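Local structure of Mlr6093 protein (Mesorhizobium loti, 2QJ8) at residues R80-P85 with P132-V137; P46-T51 with N226-L231; P6-D11 with L35-C40; V168-A173 with G199-C204; G20-P25 with R128-V133. The protein probably acts as a zinc-dependent hydrolase of the succinylglutamate desuccinylase/aspartoacylase family, cleaving carbon-nitrogen bonds of linear amides or ester bonds. One frame throughout, in Å; residues are numbered along the deposited sequence. Where two conformers were deposited one is given.

Interaction 1 (R80-P85 with P132-V137); sequences RIIIVP and PVVDTV
Arg80 meets Val133 with the rim of its guanidinium group: NH1 lies 4.0 Å from Val133 CB, which sits in the plane of the group, at its edge and not over a face. The chain runs out extended through its first two torsions and then bends at chi3 (-74°), a turn that carries the head obliquely across the valine. The polar end has a salt bridge from NH2 to Asp13, a partner that would limit how far the group can turn. The side chain of Ile81 leaves in the other direction, and the strand returns to the contact at Ile82. Here the segment is part of strand 79-84, whose parallel neighbour 47-52 separates it from strand 136-144 in the alpha/beta core of the catalytic domain; residues 132-137 run from a 3-10 turn into the start of that third strand. Ile82 spans the intervening strand with the end of its longer branch. CD1 approaches Val133 CG2 at 3.5 Å, the two side chains crossing at about a right angle, and lies 4.2 Å from Val134 CG1. Its other branch, CG2, is turned anti to the backbone N (chi1 -58°) and packs on Val37. Leu12 adds a further apolar surface against both Ile82 and Val133. Beyond this point the contact stops, and Ile83 packs on helix 60-75.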
# COMPACT_ATOMS: atom_id res chain seq x y z
N ARG A 80 29.10 -0.62 19.12
CA ARG A 80 28.90 -1.50 17.99
C ARG A 80 27.42 -1.48 17.55
O ARG A 80 26.53 -1.65 18.36
CB ARG A 80 29.34 -2.94 18.33
CG ARG A 80 29.40 -3.87 17.07
CD ARG A 80 29.52 -5.33 17.48
NE ARG A 80 30.84 -5.64 17.98
CZ ARG A 80 31.17 -6.64 18.81
NH1 ARG A 80 30.27 -7.45 19.36
NH2 ARG A 80 32.46 -6.78 19.13
N ILE A 81 27.21 -1.27 16.25
CA ILE A 81 25.89 -1.28 15.62
C ILE A 81 25.89 -2.34 14.54
O ILE A 81 26.72 -2.32 13.63
CB ILE A 81 25.49 0.09 15.00
CG1 ILE A 81 25.48 1.15 16.09
CG2 ILE A 81 24.09 -0.06 14.32
CD1 ILE A 81 25.26 2.59 15.61
N ILE A 82 24.98 -3.31 14.68
CA ILE A 82 24.82 -4.35 13.69
C ILE A 82 23.48 -4.06 12.98
O ILE A 82 22.52 -3.67 13.63
CB ILE A 82 24.76 -5.79 14.35
CG1 ILE A 82 26.02 -6.10 15.19
CG2 ILE A 82 24.59 -6.83 13.29
CD1 ILE A 82 25.90 -7.42 16.05
N ILE A 83 23.45 -4.20 11.65
CA ILE A 83 22.22 -3.95 10.87
C ILE A 83 21.94 -5.08 9.89
O ILE A 83 22.87 -5.50 9.17
CB ILE A 83 22.26 -2.61 10.05
CG1 ILE A 83 22.55 -1.41 10.96
CG2 ILE A 83 20.92 -2.37 9.32
CD1 ILE A 83 22.80 -0.04 10.23
N VAL A 84 20.70 -5.59 9.92
CA VAL A 84 20.21 -6.62 8.98
C VAL A 84 18.97 -6.00 8.31
O VAL A 84 17.87 -6.04 8.84
CB VAL A 84 19.97 -8.00 9.65
CG1 VAL A 84 19.21 -7.88 10.95
CG2 VAL A 84 19.29 -8.98 8.68
N PRO A 85 19.17 -5.34 7.12
CA PRO A 85 18.04 -4.63 6.50
C PRO A 85 16.82 -5.42 6.13
O PRO A 85 15.74 -4.86 6.23
CB PRO A 85 18.68 -3.89 5.27
CG PRO A 85 20.12 -3.78 5.65
CD PRO A 85 20.37 -5.15 6.28
N PRO A 132 22.85 -12.24 21.42
CA PRO A 132 23.72 -12.25 22.61
C PRO A 132 24.76 -11.10 22.71
O PRO A 132 25.20 -10.78 23.82
CB PRO A 132 24.40 -13.62 22.53
CG PRO A 132 23.52 -14.45 21.62
CD PRO A 132 23.09 -13.44 20.60
N VAL A 133 25.08 -10.45 21.60
CA VAL A 133 26.04 -9.36 21.59
C VAL A 133 25.43 -7.95 21.64
O VAL A 133 26.18 -6.97 21.58
CB VAL A 133 27.01 -9.51 20.42
CG1 VAL A 133 27.56 -10.92 20.43
CG2 VAL A 133 26.37 -9.21 19.05
N VAL A 134 24.10 -7.83 21.78
CA VAL A 134 23.46 -6.52 21.87
C VAL A 134 22.58 -6.34 23.10
O VAL A 134 22.02 -7.28 23.62
CB VAL A 134 22.72 -6.14 20.56
CG1 VAL A 134 23.71 -6.17 19.37
CG2 VAL A 134 21.51 -7.06 20.30
N ASP A 135 22.51 -5.11 23.59
CA ASP A 135 21.66 -4.73 24.72
C ASP A 135 20.36 -4.06 24.27
O ASP A 135 19.44 -3.94 25.08
CB ASP A 135 22.40 -3.77 25.64
CG ASP A 135 23.63 -4.41 26.33
OD1 ASP A 135 23.53 -5.59 26.73
OD2 ASP A 135 24.66 -3.71 26.50
N THR A 136 20.29 -3.62 23.02
CA THR A 136 19.17 -2.82 22.49
C THR A 136 18.89 -3.34 21.10
O THR A 136 19.81 -3.67 20.36
CB THR A 136 19.53 -1.29 22.48
OG1 THR A 136 19.89 -0.88 23.80
CG2 THR A 136 18.37 -0.39 22.00
N VAL A 137 17.62 -3.55 20.79
CA VAL A 137 17.22 -3.93 19.46
C VAL A 137 16.22 -2.88 18.97
O VAL A 137 15.28 -2.53 19.69
CB VAL A 137 16.57 -5.33 19.36
CG1 VAL A 137 16.14 -5.55 17.92
CG2 VAL A 137 17.52 -6.42 19.83

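Interaction 2 (P46-T51 with N226-L231); sequences PSLLIT and NGLIAL
Leu48 and Leu228 supply the apolar centre of this contact, in which a beta strand receives the end of a helix. Their CD2 methyls meet at 3.5 Å, and the two side chains cross at about a right angle. Leu48 stands with CG anti to its own amide nitrogen (chi1 178°), which extends the fork from the strand toward the helix. Leu228 leaves its backbone to one side, yet its end swings in to reach the strand. The second branch of Leu48 is used as well: CD1 lies 4.4 Å from Leu231 CD1, a looser touch.

A different kind of approach closes the contact at Pro46. The ring carbon CG lies 3.2 Å from Leu231 O, and CB lies 3.7 Å from the same oxygen, so a carbonyl just past helix 218-230 faces the flank of a proline.

Hydrogen bonds run within the helix and not across the contact: Leu231 N is held by Gly227 O at 3.0 Å, which carries the helical pattern up to the residue that packs on the strand.

Strand 47-52 is a central strand of the catalytic domain, between 79-84 and 136-144, and helix 218-230 covers one of its faces together with helix 60-75, whose Leu68 and Trp71 also touch Leu228. With branched aliphatic groups doing most of the work, the union of helix and strand rests on shape and dispersion, and on burial of leucine methyls, with no hydrogen bond across it; the one polar atom that joins in, Leu231 O, meets proline carbons.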
# COMPACT_ATOMS: atom_id res chain seq x y z
N PRO A 46 27.88 1.54 23.69
CA PRO A 46 26.63 0.81 23.53
C PRO A 46 26.58 -0.17 22.37
O PRO A 46 27.28 0.02 21.38
CB PRO A 46 25.62 1.94 23.30
CG PRO A 46 26.27 3.12 23.92
CD PRO A 46 27.67 2.99 23.59
N SER A 47 25.77 -1.22 22.51
CA SER A 47 25.60 -2.23 21.47
C SER A 47 24.14 -2.19 21.00
O SER A 47 23.23 -2.13 21.81
CB SER A 47 25.93 -3.61 22.00
OG SER A 47 25.13 -3.87 23.13
N LEU A 48 23.95 -2.28 19.70
CA LEU A 48 22.64 -2.15 19.07
C LEU A 48 22.49 -3.01 17.84
O LEU A 48 23.39 -3.06 17.01
CB LEU A 48 22.45 -0.68 18.63
CG LEU A 48 21.14 -0.33 17.89
CD1 LEU A 48 19.94 -0.47 18.84
CD2 LEU A 48 21.19 1.05 17.25
N LEU A 49 21.35 -3.69 17.72
CA LEU A 49 20.97 -4.39 16.52
C LEU A 49 19.80 -3.62 15.93
O LEU A 49 18.86 -3.31 16.65
CB LEU A 49 20.49 -5.81 16.80
CG LEU A 49 19.88 -6.60 15.64
CD1 LEU A 49 20.89 -6.84 14.47
CD2 LEU A 49 19.38 -7.92 16.21
N ILE A 50 19.85 -3.36 14.63
CA ILE A 50 18.76 -2.78 13.87
C ILE A 50 18.28 -3.77 12.82
O ILE A 50 19.06 -4.21 11.94
CB ILE A 50 19.17 -1.45 13.16
CG1 ILE A 50 19.90 -0.54 14.13
CG2 ILE A 50 17.93 -0.78 12.52
CD1 ILE A 50 20.12 0.84 13.60
N THR A 51 17.00 -4.11 12.87
CA THR A 51 16.39 -5.06 11.96
C THR A 51 15.30 -4.40 11.08
O THR A 51 14.58 -3.51 11.54
CB THR A 51 15.79 -6.27 12.69
OG1 THR A 51 14.80 -5.86 13.64
CG2 THR A 51 16.84 -7.10 13.41
N ASN A 226 17.90 10.87 16.15
CA ASN A 226 17.66 11.34 17.52
C ASN A 226 17.79 10.16 18.52
O ASN A 226 18.39 10.30 19.59
CB ASN A 226 16.28 11.99 17.68
CG ASN A 226 16.09 13.27 16.85
OD1 ASN A 226 17.04 13.96 16.54
ND2 ASN A 226 14.85 13.57 16.49
N GLY A 227 17.24 9.01 18.12
CA GLY A 227 17.31 7.79 18.93
C GLY A 227 18.73 7.35 19.15
O GLY A 227 19.10 7.04 20.28
N LEU A 228 19.54 7.37 18.08
CA LEU A 228 20.96 7.02 18.15
C LEU A 228 21.78 7.95 19.03
O LEU A 228 22.66 7.50 19.74
CB LEU A 228 21.58 6.95 16.76
CG LEU A 228 21.06 5.83 15.89
CD1 LEU A 228 21.58 6.06 14.50
CD2 LEU A 228 21.48 4.49 16.46
N ILE A 229 21.46 9.24 18.96
CA ILE A 229 22.04 10.24 19.83
C ILE A 229 21.67 9.93 21.28
O ILE A 229 22.55 9.82 22.12
CB ILE A 229 21.57 11.67 19.45
CG1 ILE A 229 22.16 12.10 18.11
CG2 ILE A 229 22.00 12.68 20.52
CD1 ILE A 229 21.50 13.34 17.53
N ALA A 230 20.38 9.71 21.55
CA ALA A 230 19.91 9.34 22.89
C ALA A 230 20.58 8.06 23.45
O ALA A 230 20.71 7.90 24.65
CB ALA A 230 18.39 9.18 22.89
N LEU A 231 20.99 7.16 22.57
CA LEU A 231 21.69 5.94 23.00
C LEU A 231 23.20 6.14 23.16
O LEU A 231 23.89 5.21 23.56
CB LEU A 231 21.40 4.81 21.99
CG LEU A 231 19.98 4.28 21.97
CD1 LEU A 231 19.74 3.55 20.70
CD2 LEU A 231 19.72 3.39 23.21

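Interaction 3 (P6-D11 with L35-C40); sequences PHLTFD and LPVFSC
Leu8 and Val37 mark the nearest backbone approach, with CA atoms 8.4 Å apart, a spacing too wide for main-chain pairing and bridged by side chains alone. Phe10 does most of this. Its ring comes edge-on, with CZ 3.7 Å from Val37 CG1, a methyl that lies in the ring plane, and CE2 3.9 Å from Ser39 CB. A chi1 of 65° places CG between the backbone N and the carbonyl carbon, and from there the ring drops onto the strand. Phe10 and Val37 cross at about a right angle, and it is the far rim of the ring, CZ and CE1, that the valine meets. The separation has a topological cause: strands 7-8, 16-24 and 33-42 form an antiparallel meander, and the middle strand pairs with both outer ones, while residues 9-11 continue past the first strand as a loop folded over the third. With the ring cut back to an alanine, Val37 CG1 and Ser39 CB would probably lose their cover and a gap would open over the strand. Leu8 adds a slighter touch, its CD2 lying 4.4 Å from Val37 CG2, the branch that the ring does not use. Ile82 of strand 79-84 reaches both Val37 and Ser39.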
# COMPACT_ATOMS: atom_id res chain seq x y z
N PRO A 6 24.31 -22.25 12.16
CA PRO A 6 24.26 -20.89 11.67
C PRO A 6 25.55 -20.16 12.06
O PRO A 6 26.11 -20.42 13.11
CB PRO A 6 23.03 -20.30 12.40
CG PRO A 6 22.92 -21.08 13.62
CD PRO A 6 23.34 -22.46 13.25
N HIS A 7 26.02 -19.26 11.20
CA HIS A 7 27.23 -18.51 11.49
C HIS A 7 27.27 -17.26 10.64
O HIS A 7 26.55 -17.16 9.65
CB HIS A 7 28.44 -19.40 11.18
CG HIS A 7 28.48 -19.86 9.77
ND1 HIS A 7 27.76 -20.94 9.32
CD2 HIS A 7 29.09 -19.34 8.68
CE1 HIS A 7 27.93 -21.07 8.02
NE2 HIS A 7 28.74 -20.11 7.61
N LEU A 8 28.11 -16.32 11.06
CA LEU A 8 28.40 -15.12 10.31
C LEU A 8 29.64 -15.42 9.47
O LEU A 8 30.53 -16.15 9.90
CB LEU A 8 28.68 -13.94 11.24
CG LEU A 8 27.52 -13.45 12.13
CD1 LEU A 8 28.01 -12.43 13.11
CD2 LEU A 8 26.39 -12.89 11.29
N THR A 9 29.69 -14.84 8.28
CA THR A 9 30.82 -15.03 7.37
C THR A 9 32.01 -14.11 7.68
O THR A 9 33.01 -14.17 6.98
CB THR A 9 30.38 -14.83 5.94
OG1 THR A 9 29.93 -13.48 5.78
CG2 THR A 9 29.29 -15.82 5.60
N PHE A 10 31.89 -13.27 8.73
CA PHE A 10 32.92 -12.36 9.14
C PHE A 10 32.93 -12.31 10.67
O PHE A 10 32.03 -12.82 11.32
CB PHE A 10 32.65 -10.97 8.54
CG PHE A 10 31.37 -10.31 9.05
CD1 PHE A 10 30.14 -10.66 8.54
CD2 PHE A 10 31.41 -9.33 10.04
CE1 PHE A 10 28.99 -10.06 9.01
CE2 PHE A 10 30.26 -8.74 10.52
CZ PHE A 10 29.04 -9.11 10.00
N ASP A 11 33.95 -11.66 11.21
CA ASP A 11 34.16 -11.52 12.61
C ASP A 11 33.59 -10.19 13.11
O ASP A 11 34.01 -9.15 12.62
CB ASP A 11 35.67 -11.60 12.86
CG ASP A 11 36.06 -11.48 14.32
OD1 ASP A 11 35.20 -11.55 15.23
OD2 ASP A 11 37.26 -11.32 14.55
N LEU A 35 21.72 -13.97 4.64
CA LEU A 35 21.14 -12.65 4.91
C LEU A 35 22.27 -11.65 5.05
O LEU A 35 23.08 -11.81 5.93
CB LEU A 35 20.34 -12.68 6.22
CG LEU A 35 18.96 -13.36 6.28
CD1 LEU A 35 18.89 -14.69 5.59
CD2 LEU A 35 18.52 -13.46 7.78
N PRO A 36 22.34 -10.62 4.17
CA PRO A 36 23.42 -9.63 4.37
C PRO A 36 23.36 -8.89 5.71
O PRO A 36 22.27 -8.57 6.20
CB PRO A 36 23.22 -8.65 3.21
CG PRO A 36 22.53 -9.41 2.16
CD PRO A 36 21.57 -10.31 2.96
N VAL A 37 24.55 -8.66 6.27
CA VAL A 37 24.71 -8.03 7.57
C VAL A 37 25.82 -6.98 7.46
O VAL A 37 26.83 -7.17 6.76
CB VAL A 37 25.08 -9.08 8.66
CG1 VAL A 37 25.38 -8.40 10.01
CG2 VAL A 37 23.98 -10.11 8.81
N PHE A 38 25.59 -5.86 8.11
CA PHE A 38 26.54 -4.77 8.23
C PHE A 38 26.89 -4.67 9.72
O PHE A 38 26.01 -4.84 10.57
CB PHE A 38 25.89 -3.48 7.77
CG PHE A 38 26.54 -2.23 8.26
CD1 PHE A 38 27.54 -1.61 7.53
CD2 PHE A 38 26.11 -1.62 9.45
CE1 PHE A 38 28.11 -0.43 7.97
CE2 PHE A 38 26.68 -0.45 9.90
CZ PHE A 38 27.67 0.14 9.17
N SER A 39 28.16 -4.43 10.03
CA SER A 39 28.55 -4.17 11.41
C SER A 39 29.60 -3.04 11.46
O SER A 39 30.52 -3.03 10.65
CB SER A 39 29.02 -5.44 12.09
OG SER A 39 29.39 -5.17 13.42
N CYS A 40 29.41 -2.07 12.35
CA CYS A 40 30.36 -0.96 12.53
C CYS A 40 30.82 -1.01 13.98
O CYS A 40 30.06 -0.76 14.88
CB CYS A 40 29.74 0.38 12.18
SG CYS A 40 30.92 1.78 12.15

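Interaction 4 (V168-A173 with G199-C204); sequences VSISKA and GKTFIC
Ser171 OG is hydrogen-bonded to Thr167 O, one turn back in its own helix, and the same oxygen rests against the side chain of Ile203. Ile203 CG1 is 3.7 Å from Ser171 OG, with CD1 and CG2 of the same isoleucine a little farther away. Since its polar need is met within the helix, the hydroxyl can face an aliphatic partner at little cost. Ile170 packs beside it: its CG2 branch meets Ile203 CD1 at 3.3 Å, tighter than usual for two carbons, and the side chains cross at about a right angle. With chi1 at -65° that branch lies anti to the main-chain N, while the longer branch ends on Thr201, where CD1 and CG2 stand tip to tip at 3.9 Å. Replacing Ile203 with alanine would probably leave Ile170 CG2 and the flank of Ser171 without their apolar mate and open a gap under the helix. The axes of helix 168-172 and strand 201-204 approach to 9.1 Å at an angle of 38°, while Phe202 on the reverse face of the strand packs on helix 190-197; this is the alpha/beta/alpha layering of the catalytic domain. Ile153 of strand 152-155 touches both Ser171 and Ile203. The chemistry is that of close aliphatic packing, in which the serine hydroxyl that touches the strand has its hydrogen bond supplied by its own helix.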
# COMPACT_ATOMS: atom_id res chain seq x y z
N VAL A 168 10.57 3.48 27.56
CA VAL A 168 9.68 4.57 27.18
C VAL A 168 10.47 5.87 27.04
O VAL A 168 10.26 6.59 26.09
CB VAL A 168 8.48 4.71 28.17
CG1 VAL A 168 7.72 5.99 27.95
CG2 VAL A 168 7.55 3.50 28.07
N SER A 169 11.42 6.14 27.94
CA SER A 169 12.25 7.35 27.84
C SER A 169 13.10 7.38 26.57
O SER A 169 13.15 8.41 25.88
CB SER A 169 13.14 7.49 29.06
OG SER A 169 12.33 7.73 30.20
N ILE A 170 13.76 6.27 26.29
CA ILE A 170 14.56 6.13 25.07
C ILE A 170 13.67 6.36 23.82
O ILE A 170 14.06 7.12 22.94
CB ILE A 170 15.29 4.78 24.98
CG1 ILE A 170 16.35 4.65 26.10
CG2 ILE A 170 16.00 4.68 23.60
CD1 ILE A 170 17.06 3.27 26.18
N SER A 171 12.49 5.74 23.81
CA SER A 171 11.53 5.88 22.71
C SER A 171 11.08 7.32 22.48
O SER A 171 11.06 7.78 21.35
CB SER A 171 10.32 4.99 22.99
OG SER A 171 10.69 3.62 23.00
N LYS A 172 10.74 8.03 23.54
CA LYS A 172 10.36 9.44 23.48
C LYS A 172 11.47 10.35 22.94
O LYS A 172 11.17 11.32 22.25
CB LYS A 172 9.89 9.94 24.85
CG LYS A 172 8.52 9.39 25.28
CD LYS A 172 8.17 9.83 26.71
CE LYS A 172 6.78 9.33 27.13
NZ LYS A 172 6.46 9.62 28.57
N ALA A 173 12.72 10.01 23.27
CA ALA A 173 13.92 10.71 22.78
C ALA A 173 14.13 10.63 21.24
O ALA A 173 14.96 11.36 20.73
CB ALA A 173 15.19 10.20 23.51
N GLY A 199 15.56 -9.16 29.22
CA GLY A 199 15.62 -7.91 29.95
C GLY A 199 16.30 -6.79 29.22
O GLY A 199 16.98 -5.96 29.84
N LYS A 200 16.09 -6.74 27.91
CA LYS A 200 16.69 -5.77 27.03
C LYS A 200 15.71 -4.67 26.60
O LYS A 200 14.48 -4.71 26.87
CB LYS A 200 17.30 -6.51 25.81
CG LYS A 200 18.56 -7.33 26.20
CD LYS A 200 19.15 -8.15 25.04
CE LYS A 200 20.33 -9.02 25.52
NZ LYS A 200 20.86 -9.87 24.41
N THR A 201 16.30 -3.64 25.99
CA THR A 201 15.56 -2.50 25.44
C THR A 201 15.15 -2.89 24.04
O THR A 201 15.99 -3.18 23.21
CB THR A 201 16.41 -1.25 25.43
OG1 THR A 201 16.75 -0.95 26.78
CG2 THR A 201 15.66 -0.04 24.78
N PHE A 202 13.84 -3.02 23.81
CA PHE A 202 13.32 -3.36 22.49
C PHE A 202 12.45 -2.21 22.03
O PHE A 202 11.46 -1.88 22.70
CB PHE A 202 12.54 -4.66 22.57
CG PHE A 202 11.95 -5.12 21.26
CD1 PHE A 202 12.71 -5.11 20.07
CD2 PHE A 202 10.67 -5.65 21.22
CE1 PHE A 202 12.19 -5.56 18.87
CE2 PHE A 202 10.13 -6.12 20.00
CZ PHE A 202 10.90 -6.07 18.83
N ILE A 203 12.82 -1.60 20.89
CA ILE A 203 12.14 -0.44 20.31
C ILE A 203 11.63 -0.77 18.91
O ILE A 203 12.35 -1.30 18.07
CB ILE A 203 13.06 0.82 20.37
CG1 ILE A 203 13.23 1.23 21.84
CG2 ILE A 203 12.47 1.98 19.65
CD1 ILE A 203 14.19 2.35 22.02
N CYS A 204 10.33 -0.51 18.69
CA CYS A 204 9.65 -0.81 17.46
C CYS A 204 9.11 0.48 16.83
O CYS A 204 8.19 1.08 17.38
CB CYS A 204 8.53 -1.79 17.80
SG CYS A 204 7.77 -2.56 16.43

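Interaction 5 (G20-P25 with R128-V133); sequences GHLVVP and RLLLPV
Leu22 points its fork at two successive leucines, Leu129 and Leu130, and gives one prong to each. The setting is a helix end packed on a beta sheet: helix 118-129 finishes over strand 16-24, the middle strand of an antiparallel meander, and the chain then passes into a short 3-10 turn. With CG trans to the main-chain N (chi1 173°), Leu22 extends straight off the strand, and its two methyls spread toward the incoming chain.

The two leucines answer from different directions. Leu129 comes in at a slant, and its CD1 presses on Leu22 CD1 at 3.2 Å, closer than carbons normally pack, so the exact spacing is doubtful. Leu130 sends its CD1 branch straight out (chi2 -179°) and meets the other prong head-on: its CD1 and Leu22 CD2 reach toward each other tip to tip, 4.0 Å apart. The contact is made mostly by the ends of side chains, with the nearest CA atoms, Leu22 CA and Leu129 CA, 8.3 Å apart.

No hydrogen bond spans the two segments. The chain after the helix is turned by its own backbone instead, through Val133 N to Leu130 O at 3.2 Å. Ala125 and Ile126 of the preceding turn add further apolar cover to Leu22, and Val37 of the next strand touches it too. The neighbouring His21 takes another direction, its NE2 hydrogen-bonded to Gly291 of the second subunit. Leu129 reaches Leu22 with more than its tip: its CB lies 4.1 Å from Leu22 CD1.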
# COMPACT_ATOMS: atom_id res chain seq x y z
N GLY A 20 28.94 -8.63 5.44
CA GLY A 20 29.02 -10.04 5.14
C GLY A 20 27.64 -10.63 5.18
O GLY A 20 26.67 -9.98 4.76
N HIS A 21 27.54 -11.86 5.65
CA HIS A 21 26.24 -12.55 5.73
C HIS A 21 26.07 -13.40 6.96
O HIS A 21 27.06 -13.85 7.55
CB HIS A 21 26.07 -13.47 4.53
CG HIS A 21 26.10 -12.76 3.22
ND1 HIS A 21 27.27 -12.44 2.57
CD2 HIS A 21 25.10 -12.26 2.45
CE1 HIS A 21 27.00 -11.78 1.47
NE2 HIS A 21 25.68 -11.67 1.37
N LEU A 22 24.80 -13.58 7.33
CA LEU A 22 24.36 -14.53 8.36
C LEU A 22 23.80 -15.71 7.58
O LEU A 22 22.80 -15.59 6.86
CB LEU A 22 23.29 -13.90 9.26
CG LEU A 22 22.59 -14.80 10.31
CD1 LEU A 22 23.59 -15.48 11.26
CD2 LEU A 22 21.62 -13.92 11.10
N VAL A 23 24.43 -16.87 7.75
CA VAL A 23 24.06 -18.07 7.04
C VAL A 23 23.09 -18.87 7.88
O VAL A 23 23.38 -19.19 9.02
CB VAL A 23 25.31 -18.88 6.64
CG1 VAL A 23 24.92 -20.16 5.95
CG2 VAL A 23 26.21 -17.99 5.73
N VAL A 24 21.89 -19.09 7.32
CA VAL A 24 20.85 -19.88 7.94
C VAL A 24 20.96 -21.22 7.25
O VAL A 24 20.69 -21.30 6.06
CB VAL A 24 19.45 -19.25 7.73
CG1 VAL A 24 18.38 -20.05 8.48
CG2 VAL A 24 19.46 -17.80 8.16
N PRO A 25 21.37 -22.29 7.98
CA PRO A 25 21.54 -23.59 7.32
C PRO A 25 20.31 -24.12 6.61
O PRO A 25 19.18 -23.71 6.88
CB PRO A 25 21.92 -24.52 8.48
CG PRO A 25 22.49 -23.63 9.49
CD PRO A 25 21.69 -22.38 9.41
N ARG A 128 21.05 -16.97 18.10
CA ARG A 128 22.35 -17.51 18.50
C ARG A 128 23.54 -16.58 18.20
O ARG A 128 24.46 -16.49 19.02
CB ARG A 128 22.55 -18.91 17.92
CG ARG A 128 21.74 -19.94 18.66
CD ARG A 128 21.58 -21.24 17.92
NE ARG A 128 22.85 -21.90 17.60
CZ ARG A 128 22.97 -23.01 16.85
NH1 ARG A 128 21.89 -23.60 16.34
NH2 ARG A 128 24.18 -23.53 16.61
N LEU A 129 23.49 -15.85 17.08
CA LEU A 129 24.61 -15.03 16.63
C LEU A 129 24.57 -13.53 16.86
O LEU A 129 25.63 -12.90 16.93
CB LEU A 129 24.84 -15.30 15.14
CG LEU A 129 25.31 -16.74 14.91
CD1 LEU A 129 24.90 -17.26 13.59
CD2 LEU A 129 26.83 -16.81 15.13
N LEU A 130 23.38 -12.94 16.91
CA LEU A 130 23.28 -11.47 17.00
C LEU A 130 22.73 -10.99 18.32
O LEU A 130 23.32 -10.10 18.94
CB LEU A 130 22.45 -10.93 15.84
CG LEU A 130 22.90 -11.27 14.41
CD1 LEU A 130 21.92 -10.61 13.41
CD2 LEU A 130 24.32 -10.80 14.10
N LEU A 131 21.66 -11.61 18.80
CA LEU A 131 21.05 -11.21 20.07
C LEU A 131 21.97 -11.22 21.29
O LEU A 131 21.87 -10.30 22.09
CB LEU A 131 19.77 -11.99 20.36
CG LEU A 131 18.64 -11.83 19.35
CD1 LEU A 131 17.40 -12.47 19.94
CD2 LEU A 131 18.40 -10.37 19.01
N PRO A 132 22.85 -12.24 21.42
CA PRO A 132 23.72 -12.25 22.61
C PRO A 132 24.76 -11.10 22.71
O PRO A 132 25.20 -10.78 23.82
CB PRO A 132 24.40 -13.62 22.53
CG PRO A 132 23.52 -14.45 21.62
CD PRO A 132 23.09 -13.44 20.60
N VAL A 133 25.08 -10.45 21.60
CA VAL A 133 26.04 -9.36 21.59
C VAL A 133 25.43 -7.95 21.64
O VAL A 133 26.18 -6.97 21.58
CB VAL A 133 27.01 -9.51 20.42
CG1 VAL A 133 27.56 -10.92 20.43
CG2 VAL A 133 26.37 -9.21 19.05

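How the interactions relate
From the N terminus, interaction 3 closes first, bringing strand 7-8 and the loop after it onto strand 33-42. Interaction 5 starts from the strand between them, so the two cross, and it closes a far longer loop at residues 128-133. Interaction 2 opens at 46-51 and closes only at 226-231; it crosses interaction 5 and encloses both interaction 1 and interaction 4, which follow each other in series. Interactions 1 and 5 share Pro132 and Val133, so the turn after helix 118-129 serves both the meander and strand 79-84. Together they tie the N-terminal strands, the parallel core and the helices 118-129, 161-172 and 218-230.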